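Local coordinates for beta-glucanase (Bacteroides thetaiotaomicron, PDB 6EUG), which probably hydrolyses beta-1,3-galactosidic bonds, this chain being the glycosyl hydrolase family 43 part of a longer protein that also carries a family 16 domain, at residues 100-105 / 156-161; 128-131 / 135-138; 202-207 / 231-236; 208-213 / 236-241. All blocks are in the same frame, centred on the assembly; numbering follows the deposited sequence.

Contact 1: residues 100-105 / 156-161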
loop_
_atom_site.group_PDB
_atom_site.type_symbol
_atom_site.label_atom_id
_atom_site.label_comp_id
_atom_site.label_asym_id
_atom_site.label_seq_id
_atom_site.Cartn_x
_atom_site.Cartn_y
_atom_site.Cartn_z
ATOM N N GLY A 100 -24.828 -8.620 5.323
ATOM C CA GLY A 100 -24.785 -7.323 4.665
ATOM C C GLY A 100 -23.762 -6.311 5.156
ATOM O O GLY A 100 -23.737 -5.191 4.661
ATOM N N HIS A 101 -22.931 -6.693 6.120
ATOM C CA HIS A 101 -21.888 -5.799 6.697
ATOM C C HIS A 101 -20.795 -5.530 5.655
ATOM O O HIS A 101 -20.489 -6.412 4.827
ATOM C CB HIS A 101 -21.271 -6.432 7.940
ATOM C CG HIS A 101 -20.494 -5.478 8.791
ATOM N ND1 HIS A 101 -19.164 -5.197 8.576
ATOM C CD2 HIS A 101 -20.862 -4.751 9.879
ATOM C CE1 HIS A 101 -18.749 -4.323 9.480
ATOM N NE2 HIS A 101 -19.757 -4.048 10.295
ATOM N N ASP A 102 -20.188 -4.349 5.706
ATOM C CA ASP A 102 -19.151 -3.981 4.725
ATOM C C ASP A 102 -18.008 -5.015 4.719
ATOM O O ASP A 102 -17.469 -5.317 3.650
ATOM C CB ASP A 102 -18.543 -2.574 5.019
ATOM C CG ASP A 102 -19.429 -1.402 4.568
ATOM O OD1 ASP A 102 -20.572 -1.619 4.064
ATOM O OD2 ASP A 102 -18.955 -0.222 4.739
ATOM N N ILE A 103 -17.620 -5.537 5.885
ATOM C CA ILE A 103 -16.549 -6.572 5.950
ATOM C C ILE A 103 -17.047 -8.000 6.213
ATOM O O ILE A 103 -16.323 -8.847 6.774
ATOM C CB ILE A 103 -15.375 -6.179 6.881
ATOM C CG1 ILE A 103 -15.805 -5.949 8.328
ATOM C CG2 ILE A 103 -14.676 -4.937 6.324
ATOM C CD1 ILE A 103 -14.641 -5.988 9.308
ATOM N N GLU A 104 -18.270 -8.289 5.777
ATOM C CA GLU A 104 -18.817 -9.644 5.888
ATOM C C GLU A 104 -17.947 -10.661 5.158
ATOM O O GLU A 104 -17.317 -10.336 4.116
ATOM C CB GLU A 104 -20.263 -9.698 5.391
ATOM C CG GLU A 104 -20.493 -9.529 3.911
ATOM C CD GLU A 104 -21.977 -9.566 3.590
ATOM O OE1 GLU A 104 -22.401 -8.622 2.880
ATOM O OE2 GLU A 104 -22.696 -10.502 4.100
ATOM N N LYS A 105 -17.900 -11.880 5.700
ATOM C CA LYS A 105 -17.145 -12.969 5.059
ATOM C C LYS A 105 -17.556 -13.081 3.580
ATOM O O LYS A 105 -18.764 -13.073 3.244
ATOM C CB LYS A 105 -17.350 -14.318 5.768
ATOM C CG LYS A 105 -16.314 -15.379 5.402
ATOM C CD LYS A 105 -16.666 -16.740 5.949
ATOM C CE LYS A 105 -16.029 -17.850 5.114
ATOM N NZ LYS A 105 -14.819 -18.289 5.813
ATOM N N ILE A 156 -14.739 0.707 11.564
ATOM C CA ILE A 156 -15.478 1.980 11.636
ATOM C C ILE A 156 -16.309 2.228 10.389
ATOM O O ILE A 156 -17.506 2.386 10.485
ATOM C CB ILE A 156 -14.559 3.191 11.911
ATOM C CG1 ILE A 156 -13.793 2.998 13.212
ATOM C CG2 ILE A 156 -15.379 4.471 11.955
ATOM C CD1 ILE A 156 -12.700 4.025 13.439
ATOM N N ARG A 157 -15.670 2.372 9.229
ATOM C CA ARG A 157 -16.399 2.681 7.985
ATOM C C ARG A 157 -15.505 2.443 6.758
ATOM O O ARG A 157 -14.305 2.179 6.915
ATOM C CB ARG A 157 -16.932 4.124 8.003
ATOM C CG ARG A 157 -15.857 5.176 7.784
ATOM C CD ARG A 157 -16.364 6.615 7.771
ATOM N NE ARG A 157 -16.765 7.038 9.122
ATOM C CZ ARG A 157 -15.993 7.605 10.068
ATOM N NH1 ARG A 157 -16.557 7.904 11.246
ATOM N NH2 ARG A 157 -14.684 7.854 9.904
ATOM N N SER A 158 -16.135 2.442 5.576
ATOM C CA SER A 158 -15.431 2.284 4.293
ATOM C C SER A 158 -16.050 3.208 3.267
ATOM O O SER A 158 -17.207 3.660 3.409
ATOM C CB SER A 158 -15.453 0.825 3.787
ATOM O OG SER A 158 -16.717 0.449 3.221
ATOM N N GLY A 159 -15.292 3.499 2.214
ATOM C CA GLY A 159 -15.818 4.338 1.159
ATOM C C GLY A 159 -14.743 4.703 0.150
ATOM O O GLY A 159 -13.554 4.470 0.383
ATOM N N ARG A 160 -15.178 5.287 -0.965
ATOM C CA ARG A 160 -14.288 5.996 -1.874
ATOM C C ARG A 160 -13.872 7.326 -1.202
ATOM O O ARG A 160 -14.490 7.771 -0.190
ATOM C CB ARG A 160 -14.924 6.187 -3.270
ATOM C CG ARG A 160 -15.097 4.899 -4.087
ATOM C CD ARG A 160 -15.546 5.137 -5.522
ATOM N NE ARG A 160 -15.618 3.863 -6.246
ATOM C CZ ARG A 160 -15.934 3.715 -7.523
ATOM N NH1 ARG A 160 -16.241 4.760 -8.263
ATOM N NH2 ARG A 160 -15.934 2.508 -8.077
ATOM N N VAL A 161 -12.861 7.971 -1.760
ATOM C CA VAL A 161 -12.133 9.025 -1.044
ATOM C C VAL A 161 -12.525 10.453 -1.446
ATOM O O VAL A 161 -12.521 10.794 -2.624
ATOM C CB VAL A 161 -10.607 8.840 -1.189
ATOM C CG1 VAL A 161 -9.851 9.863 -0.349
ATOM C CG2 VAL A 161 -10.159 7.408 -0.827
HETATM O O HOH W 1 -19.144 2.102 5.895
#
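D102 and S158 meet through short side chains set by their first torsions: CG of D102 stands anti to its own carbonyl carbon (chi1 -78°), while OG of S158 sits between its backbone N and carbonyl carbon (chi1 77°). These settings point D102 OD2 and S158 OG at each other, and S158 OG donates to D102 OD2 over 2.8 Å. The hydroxyl comes in from above the carboxylate, 55° out of its plane. A water closes a second path between the same residues: it donates to D102 OD2 at 2.6 Å and accepts from S158 N at 3.0 Å. D102 is carried on a type I turn from H101 to E104, closed by E104 N to H101 O at 3.1 Å. Within that turn I103 N also donates to H101 ND1, at 3.1 Å, and just ahead of it G100 N reaches E104 OE2.

In the five-bladed beta-propeller expected of family 43, the turn belongs to the connection between the blade that ends with strand 87-94 and the one that begins with strand 108-117. S158 lies on strand 154-159, the last strand of the latter blade, at one of its edges, next to a classic bulge where I156 and R157 face V143. The contact therefore ties an inter-blade loop to the blade's outer edge, at the protein surface. R140 NH1 bonds S158 OG and forms a long, weak ion pair with D102 OD2. With a hydroxyl, a water and a nearby arginine round one oxygen, D102 is probably held as a carboxylate.

Contact 2: residues 128-131 / 135-138. With GIM (glucoimidazole), chain B.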
loop_
_atom_site.group_PDB
_atom_site.type_symbol
_atom_site.label_atom_id
_atom_site.label_comp_id
_atom_site.label_asym_id
_atom_site.label_seq_id
_atom_site.Cartn_x
_atom_site.Cartn_y
_atom_site.Cartn_z
ATOM N N HIS A 128 -7.420 -1.896 1.763
ATOM C CA HIS A 128 -8.217 -1.960 0.530
ATOM C C HIS A 128 -9.348 -2.952 0.730
ATOM O O HIS A 128 -9.097 -4.083 1.055
ATOM C CB HIS A 128 -7.274 -2.396 -0.611
ATOM C CG HIS A 128 -7.934 -2.661 -1.942
ATOM N ND1 HIS A 128 -7.281 -3.346 -2.949
ATOM C CD2 HIS A 128 -9.160 -2.340 -2.435
ATOM C CE1 HIS A 128 -8.091 -3.464 -3.988
ATOM N NE2 HIS A 128 -9.233 -2.856 -3.708
ATOM N N LEU A 129 -10.595 -2.477 0.574
ATOM C CA LEU A 129 -11.798 -3.295 0.682
ATOM C C LEU A 129 -12.558 -3.357 -0.648
ATOM O O LEU A 129 -12.761 -2.329 -1.289
ATOM C CB LEU A 129 -12.747 -2.716 1.752
ATOM C CG LEU A 129 -14.086 -3.457 1.978
ATOM C CD1 LEU A 129 -13.872 -4.852 2.559
ATOM C CD2 LEU A 129 -14.976 -2.647 2.907
ATOM N N GLU A 130 -13.001 -4.565 -1.041
ATOM C CA GLU A 130 -14.008 -4.746 -2.066
ATOM C C GLU A 130 -15.170 -5.550 -1.444
ATOM O O GLU A 130 -14.966 -6.592 -0.789
ATOM C CB GLU A 130 -13.455 -5.475 -3.299
ATOM C CG GLU A 130 -12.225 -4.836 -3.960
ATOM C CD GLU A 130 -12.470 -3.557 -4.741
ATOM O OE1 GLU A 130 -13.648 -3.232 -5.026
ATOM O OE2 GLU A 130 -11.464 -2.888 -5.131
ATOM N N LEU A 131 -16.381 -5.021 -1.627
ATOM C CA LEU A 131 -17.584 -5.595 -1.047
ATOM C C LEU A 131 -17.882 -6.986 -1.626
ATOM O O LEU A 131 -17.602 -7.257 -2.799
ATOM C CB LEU A 131 -18.781 -4.660 -1.249
ATOM C CG LEU A 131 -18.703 -3.232 -0.690
ATOM C CD1 LEU A 131 -19.914 -2.395 -1.111
ATOM C CD2 LEU A 131 -18.579 -3.251 0.823
ATOM N N GLY A 135 -16.795 -8.202 -7.105
ATOM C CA GLY A 135 -15.481 -8.232 -7.775
ATOM C C GLY A 135 -14.551 -7.137 -7.222
ATOM O O GLY A 135 -14.487 -6.921 -6.024
ATOM N N TYR A 136 -13.848 -6.442 -8.100
ATOM C CA TYR A 136 -13.035 -5.270 -7.710
ATOM C C TYR A 136 -13.712 -3.908 -8.097
ATOM O O TYR A 136 -13.064 -2.859 -8.134
ATOM C CB TYR A 136 -11.599 -5.396 -8.290
ATOM C CG TYR A 136 -10.689 -6.391 -7.561
ATOM C CD1 TYR A 136 -10.667 -7.732 -7.918
ATOM C CD2 TYR A 136 -9.828 -5.977 -6.543
ATOM C CE1 TYR A 136 -9.847 -8.654 -7.269
ATOM C CE2 TYR A 136 -9.008 -6.891 -5.879
ATOM C CZ TYR A 136 -9.009 -8.240 -6.260
ATOM O OH TYR A 136 -8.216 -9.192 -5.635
ATOM N N GLY A 137 -15.011 -3.926 -8.364
ATOM C CA GLY A 137 -15.781 -2.725 -8.676
ATOM C C GLY A 137 -15.777 -1.598 -7.646
ATOM O O GLY A 137 -15.480 -0.469 -7.994
ATOM N N PRO A 138 -16.140 -1.889 -6.378
ATOM C CA PRO A 138 -16.293 -0.796 -5.405
ATOM C C PRO A 138 -15.075 0.116 -5.145
ATOM O O PRO A 138 -15.257 1.296 -4.862
ATOM C CB PRO A 138 -16.761 -1.523 -4.128
ATOM C CG PRO A 138 -17.470 -2.735 -4.654
ATOM C CD PRO A 138 -16.693 -3.157 -5.874
HETATM C C1 GIM B . -2.772 -6.478 -7.985
HETATM C C2 GIM B . -2.519 -5.918 -6.639
HETATM N N10 GIM B . -3.414 -7.627 -8.257
HETATM C C3 GIM B . -2.745 -7.007 -5.575
HETATM C C4 GIM B . -4.058 -7.778 -5.904
HETATM C C5 GIM B . -3.906 -8.568 -7.213
HETATM C C6 GIM B . -5.194 -9.265 -7.647
HETATM C C7 GIM B . -2.848 -6.667 -10.173
HETATM C C8 GIM B . -3.456 -7.771 -9.609
HETATM N N1 GIM B . -2.430 -5.882 -9.155
HETATM O O3 GIM B . -2.869 -6.423 -4.269
HETATM O O2 GIM B . -1.231 -5.246 -6.655
HETATM O O4 GIM B . -5.229 -6.925 -5.978
HETATM O O6 GIM B . -6.172 -8.308 -8.043
HETATM O O HOH W 2 -15.377 -8.489 -3.925
#
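E130 folds its carboxylate against the backbone of Y136-P138 without making a hydrogen bond to it: OE1 lies 3.1 Å from P138 N, which has no hydrogen to give. The bond goes one residue further, to A139 N. A bend at chi2 (-73°) brings the carboxylate back to the 136-138 backbone, and P138 CD touches OE1 at 3.2 Å. The other oxygen, OE2, takes a short bond from H128 NE2 of 2.6 Å, nearly straight at 168°; E130 OE2 lies in the imidazole plane and is met on its anti side, somewhat out of the carboxylate plane. Both residues lie on strand 122-130, the second of a four-stranded antiparallel propeller blade, and 135-138 belongs to the connection to strand 140-146.

H128 and E130 both meet the CD2 side of the Y136 ring. E130 CG packs 3.7 Å from Y136 CD2, and H128 CE1 comes to the ring edge, in its plane; the pair therefore packs against a residue of the glucoimidazole pocket. The Y136 hydroxyl hydrogen-bonds E110 and approaches O6 of glucoimidazole at 3.3 Å. Farther out, P138 CG covers L131 N at 3.9 Å, a buried amide that has no hydrogen-bond partner. A water donates to both L131 O and G135 O, bridging the two ends of the loop.

Contact 3: residues 202-207 / 231-236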
loop_
_atom_site.group_PDB
_atom_site.type_symbol
_atom_site.label_atom_id
_atom_site.label_comp_id
_atom_site.label_asym_id
_atom_site.label_seq_id
_atom_site.Cartn_x
_atom_site.Cartn_y
_atom_site.Cartn_z
ATOM N N VAL A 202 -11.213 11.773 -12.794
ATOM C CA VAL A 202 -11.450 12.562 -11.592
ATOM C C VAL A 202 -12.875 13.169 -11.612
ATOM O O VAL A 202 -13.636 13.039 -10.625
ATOM C CB VAL A 202 -10.403 13.691 -11.406
ATOM C CG1 VAL A 202 -10.711 14.533 -10.170
ATOM C CG2 VAL A 202 -8.977 13.128 -11.303
ATOM N N LYS A 203 -13.228 13.811 -12.721
ATOM C CA LYS A 203 -14.580 14.416 -12.887
ATOM C C LYS A 203 -15.689 13.339 -12.822
ATOM O O LYS A 203 -16.705 13.543 -12.164
ATOM C CB LYS A 203 -14.641 15.231 -14.204
ATOM N N ARG A 204 -15.454 12.179 -13.446
ATOM C CA ARG A 204 -16.386 11.051 -13.422
ATOM C C ARG A 204 -16.699 10.643 -11.983
ATOM O O ARG A 204 -17.853 10.407 -11.634
ATOM C CB ARG A 204 -15.794 9.861 -14.170
ATOM C CG ARG A 204 -16.724 8.671 -14.377
ATOM C CD ARG A 204 -15.966 7.413 -14.776
ATOM N NE ARG A 204 -14.981 6.983 -13.762
ATOM C CZ ARG A 204 -14.102 5.987 -13.905
ATOM N NH1 ARG A 204 -14.050 5.262 -15.026
ATOM N NH2 ARG A 204 -13.270 5.687 -12.906
ATOM N N ASP A 205 -15.663 10.577 -11.151
ATOM C CA ASP A 205 -15.813 10.028 -9.813
ATOM C C ASP A 205 -16.005 11.096 -8.739
ATOM O O ASP A 205 -16.125 10.751 -7.557
ATOM C CB ASP A 205 -14.573 9.180 -9.490
ATOM C CG ASP A 205 -14.474 7.909 -10.347
ATOM O OD1 ASP A 205 -15.521 7.461 -10.905
ATOM O OD2 ASP A 205 -13.338 7.341 -10.436
ATOM N N LEU A 206 -16.052 12.372 -9.145
ATOM C CA LEU A 206 -16.075 13.499 -8.208
ATOM C C LEU A 206 -17.179 13.380 -7.165
ATOM O O LEU A 206 -16.886 13.601 -5.993
ATOM C CB LEU A 206 -16.206 14.839 -8.950
ATOM C CG LEU A 206 -16.230 16.142 -8.114
ATOM C CD1 LEU A 206 -14.852 16.421 -7.556
ATOM C CD2 LEU A 206 -16.703 17.329 -8.964
ATOM N N LYS A 207 -18.422 13.064 -7.575
ATOM C CA LYS A 207 -19.573 13.155 -6.640
ATOM C C LYS A 207 -19.488 12.138 -5.506
ATOM O O LYS A 207 -19.670 12.491 -4.333
ATOM C CB LYS A 207 -20.935 13.036 -7.361
ATOM N N SER A 231 -5.631 5.119 -7.921
ATOM C CA SER A 231 -6.980 5.696 -8.165
ATOM C C SER A 231 -7.323 5.755 -9.671
ATOM O O SER A 231 -6.531 5.325 -10.506
ATOM C CB SER A 231 -7.032 7.121 -7.581
ATOM O OG SER A 231 -8.366 7.619 -7.429
ATOM N N GLU A 232 -8.501 6.287 -10.028
ATOM C CA GLU A 232 -8.859 6.489 -11.430
ATOM C C GLU A 232 -8.678 5.186 -12.279
ATOM O O GLU A 232 -7.930 5.150 -13.269
ATOM C CB GLU A 232 -8.025 7.662 -11.995
ATOM C CG GLU A 232 -8.094 8.959 -11.198
ATOM C CD GLU A 232 -7.208 10.099 -11.691
ATOM O OE1 GLU A 232 -6.878 10.182 -12.930
ATOM O OE2 GLU A 232 -6.767 10.925 -10.816
ATOM N N ASP A 233 -9.360 4.116 -11.878
ATOM C CA ASP A 233 -9.284 2.807 -12.563
ATOM C C ASP A 233 -7.815 2.288 -12.565
ATOM O O ASP A 233 -7.357 1.712 -13.569
ATOM C CB ASP A 233 -9.883 2.820 -13.997
ATOM C CG ASP A 233 -11.434 2.870 -14.025
ATOM O OD1 ASP A 233 -12.104 2.796 -13.011
ATOM O OD2 ASP A 233 -12.027 3.025 -15.099
ATOM N N ASN A 234 -7.102 2.552 -11.447
ATOM C CA ASN A 234 -5.678 2.193 -11.239
ATOM C C ASN A 234 -4.678 3.046 -12.069
ATOM O O ASN A 234 -3.469 2.843 -11.973
ATOM C CB ASN A 234 -5.400 0.683 -11.517
ATOM C CG ASN A 234 -6.071 -0.261 -10.528
ATOM O OD1 ASN A 234 -6.614 0.143 -9.505
ATOM N ND2 ASN A 234 -6.072 -1.541 -10.871
ATOM N N LEU A 235 -5.160 3.999 -12.856
ATOM C CA LEU A 235 -4.299 4.729 -13.795
ATOM C C LEU A 235 -3.392 5.803 -13.146
ATOM O O LEU A 235 -2.390 6.182 -13.732
ATOM C CB LEU A 235 -5.128 5.367 -14.920
ATOM C CG LEU A 235 -5.878 4.389 -15.843
ATOM C CD1 LEU A 235 -7.047 5.017 -16.579
ATOM C CD2 LEU A 235 -4.927 3.757 -16.825
ATOM N N THR A 236 -3.777 6.321 -11.988
ATOM C CA THR A 236 -3.167 7.549 -11.439
ATOM C C THR A 236 -2.991 7.370 -9.944
ATOM O O THR A 236 -3.926 6.849 -9.275
ATOM C CB THR A 236 -4.125 8.750 -11.707
ATOM O OG1 THR A 236 -4.401 8.844 -13.126
ATOM C CG2 THR A 236 -3.526 10.068 -11.210
HETATM O O HOH W 3 -11.002 7.916 -9.087
#
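R204 links helix 200-205 to the hairpin that follows strand 225-231, reaching D233. Its CB leaves the helix toward the hairpin, CG continues anti to the backbone N (chi1 -173°), and a bend at chi3 (60°) swings the guanidinium back beside D205. NE is the first atom to bind, donating at 2.9 Å to D205 OD1, which is tilted out of the guanidinium plane. NH2 serves both acids, with D205 OD2 at 3.0 Å and D233 OD1 at 3.1 Å. At the far corner NH1 meets D233 OD2 at 3.0 Å, in the guanidinium plane and almost straight (175°). R204 thus grips D205 side-on and D233 end-on, a salt-bridge network in which one cation serves two carboxylates. D233 is met from above its carboxylate plane, unlike D205 OD2, which is approached on its syn side. F201 adds a cation-pi contact to R204.

D233 sits in a type I' turn from E232 to L235, which joins two antiparallel strands of a propeller blade; L235 and T236 both face S231 in a classic bulge. Inside this hairpin T236 OG1 donates to E232 OE1 at 2.8 Å, an oxygen that also forms a salt bridge with R255. E232 OE2, hydrogen-bonded to Q238 NE2, lies 3.2 Å from the V202 CG2 methyl. A water donates to D205 OD2 at 2.8 Å and to S231 OG at 3.1 Å, a second route from the helix to the end of strand 225-231.

Contact 4: residues 208-213 / 236-241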
loop_
_atom_site.group_PDB
_atom_site.type_symbol
_atom_site.label_atom_id
_atom_site.label_comp_id
_atom_site.label_asym_id
_atom_site.label_seq_id
_atom_site.Cartn_x
_atom_site.Cartn_y
_atom_site.Cartn_z
ATOM N N ASP A 208 -19.149 10.903 -5.838
ATOM C CA ASP A 208 -19.152 9.804 -4.853
ATOM C C ASP A 208 -17.766 9.486 -4.279
ATOM O O ASP A 208 -17.656 8.711 -3.315
ATOM C CB ASP A 208 -19.772 8.533 -5.456
ATOM C CG ASP A 208 -21.232 8.698 -5.815
ATOM O OD1 ASP A 208 -21.969 9.514 -5.199
ATOM O OD2 ASP A 208 -21.655 7.981 -6.741
ATOM N N GLY A 209 -16.732 10.123 -4.817
ATOM C CA GLY A 209 -15.361 9.923 -4.317
ATOM C C GLY A 209 -14.402 9.167 -5.234
ATOM O O GLY A 209 -14.787 8.344 -6.068
ATOM N N GLN A 210 -13.123 9.430 -5.021
ATOM C CA GLN A 210 -12.052 8.854 -5.835
ATOM C C GLN A 210 -11.814 7.390 -5.459
ATOM O O GLN A 210 -11.935 7.010 -4.272
ATOM C CB GLN A 210 -10.763 9.674 -5.664
ATOM C CG GLN A 210 -10.929 11.144 -6.074
ATOM C CD GLN A 210 -11.303 11.307 -7.529
ATOM O OE1 GLN A 210 -10.601 10.792 -8.410
ATOM N NE2 GLN A 210 -12.428 12.035 -7.800
ATOM N N MET A 211 -11.500 6.581 -6.474
ATOM C CA MET A 211 -11.273 5.155 -6.293
ATOM C C MET A 211 -9.991 4.905 -5.527
ATOM O O MET A 211 -9.056 5.670 -5.636
ATOM C CB MET A 211 -11.200 4.429 -7.647
ATOM C CG MET A 211 -12.502 4.469 -8.462
ATOM S SD MET A 211 -12.337 3.840 -10.138
ATOM C CE MET A 211 -12.029 2.094 -9.841
ATOM N N SER A 212 -9.994 3.852 -4.701
ATOM C CA SER A 212 -8.792 3.439 -3.935
ATOM C C SER A 212 -8.650 1.949 -3.988
ATOM O O SER A 212 -9.544 1.250 -3.502
ATOM C CB SER A 212 -8.926 3.910 -2.450
ATOM O OG SER A 212 -7.748 3.643 -1.687
ATOM N N ARG A 213 -7.554 1.453 -4.596
ATOM C CA ARG A 213 -7.230 0.037 -4.617
ATOM C C ARG A 213 -5.913 -0.218 -3.845
ATOM O O ARG A 213 -5.926 -0.085 -2.613
ATOM C CB ARG A 213 -7.320 -0.570 -6.040
ATOM C CG ARG A 213 -8.721 -0.515 -6.632
ATOM C CD ARG A 213 -8.962 -1.710 -7.557
ATOM N NE ARG A 213 -10.251 -1.714 -8.261
ATOM C CZ ARG A 213 -10.457 -1.226 -9.488
ATOM N NH1 ARG A 213 -9.481 -0.605 -10.166
ATOM N NH2 ARG A 213 -11.668 -1.326 -10.040
ATOM N N THR A 236 -3.777 6.321 -11.988
ATOM C CA THR A 236 -3.167 7.549 -11.439
ATOM C C THR A 236 -2.991 7.370 -9.944
ATOM O O THR A 236 -3.926 6.849 -9.275
ATOM C CB THR A 236 -4.125 8.750 -11.707
ATOM O OG1 THR A 236 -4.401 8.844 -13.126
ATOM C CG2 THR A 236 -3.526 10.068 -11.210
ATOM N N LEU A 237 -1.837 7.797 -9.383
ATOM C CA LEU A 237 -1.659 7.778 -7.913
ATOM C C LEU A 237 -2.261 9.046 -7.291
ATOM O O LEU A 237 -2.164 10.123 -7.880
ATOM C CB LEU A 237 -0.201 7.739 -7.504
ATOM C CG LEU A 237 0.552 6.431 -7.660
ATOM C CD1 LEU A 237 2.022 6.718 -7.460
ATOM C CD2 LEU A 237 0.051 5.395 -6.646
ATOM N N GLN A 238 -2.885 8.895 -6.112
ATOM C CA GLN A 238 -3.318 10.056 -5.313
ATOM C C GLN A 238 -2.736 10.000 -3.899
ATOM O O GLN A 238 -2.486 8.898 -3.374
ATOM C CB GLN A 238 -4.853 10.214 -5.319
ATOM C CG GLN A 238 -5.426 10.566 -6.694
ATOM C CD GLN A 238 -6.953 10.667 -6.735
ATOM O OE1 GLN A 238 -7.613 10.585 -5.682
ATOM N NE2 GLN A 238 -7.532 10.820 -7.955
ATOM N N ILE A 239 -2.457 11.194 -3.321
ATOM C CA ILE A 239 -1.917 11.346 -1.959
ATOM C C ILE A 239 -2.862 12.277 -1.226
ATOM O O ILE A 239 -3.006 13.428 -1.653
ATOM C CB ILE A 239 -0.498 11.949 -1.948
ATOM C CG1 ILE A 239 0.433 11.110 -2.837
ATOM C CG2 ILE A 239 0.032 12.068 -0.518
ATOM C CD1 ILE A 239 1.891 11.568 -2.872
ATOM N N ALA A 240 -3.489 11.765 -0.155
ATOM C CA ALA A 240 -4.552 12.470 0.604
ATOM C C ALA A 240 -4.189 12.631 2.087
ATOM O O ALA A 240 -3.894 11.651 2.784
ATOM C CB ALA A 240 -5.869 11.723 0.478
ATOM N N GLU A 241 -4.235 13.864 2.572
ATOM C CA GLU A 241 -4.065 14.154 3.990
ATOM C C GLU A 241 -5.181 13.542 4.877
ATOM O O GLU A 241 -6.372 13.688 4.574
ATOM C CB GLU A 241 -4.024 15.669 4.157
ATOM C CG GLU A 241 -3.740 16.181 5.568
ATOM C CD GLU A 241 -3.954 17.674 5.713
ATOM O OE1 GLU A 241 -5.043 18.189 5.312
ATOM O OE2 GLU A 241 -3.043 18.341 6.254
#
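Q238 NE2 is gripped by two acceptors, Q210 OE1 across the contact and the carboxylate oxygen OE2 of E232. The bond from Q238 NE2 to Q210 OE1 is 3.1 Å long and nearly straight (172°). Q210 OE1 lies in the amide plane of Q238, but the donor stands tilted 33° from the carbonyl plane of Q210, and the two amides are not coplanar. Q238 is extended beyond CG, whereas Q210 is bent at chi2 (-61°), which brings OE1 round to the NE2 of Q238, the two side chains crossing at about a right angle. The fold of Q210 also brings its methylenes against the carbonyl oxygen of Q238, with OE1 of Q238 3.3 Å from Q210 CB and 3.4 Å from Q210 CG. That oxygen is hydrogen-bonded to Y229 OH, and Q210 NE2 is bonded to V202 O.

The pair connects the loop leading from helix 200-205 into strand 215-219 with strand 236-242, the third strand of the blade that 215-219 begins. Each amide group of this buried pair has at least two polar partners. Turning the Q238 amide over would set its oxygen against two acceptors, Q210 OE1 and the E232 carboxylate, so the surroundings probably fix its orientation.

Contact 1 is a surface contact and contact 4 a buried one; contacts 2 and 3 are partly buried. Contacts 1 and 2 reach the same sheet and touch, R160 bonding P138 O and, weakly, G137 O. Contacts 3 and 4 share T236 and one blade, their centres about 7 Å apart. R213 ties contact 4 to contact 2 through Y136 O, and V161 O ties contact 1 to Q210 N. The chemistry varies with place: a hydroxyl and water at the outer edge, a charged network between helix and hairpin, a neutral amide pair inside, and a His-carboxylate bond behind Y136 in contact 2, the one that touches the ligand.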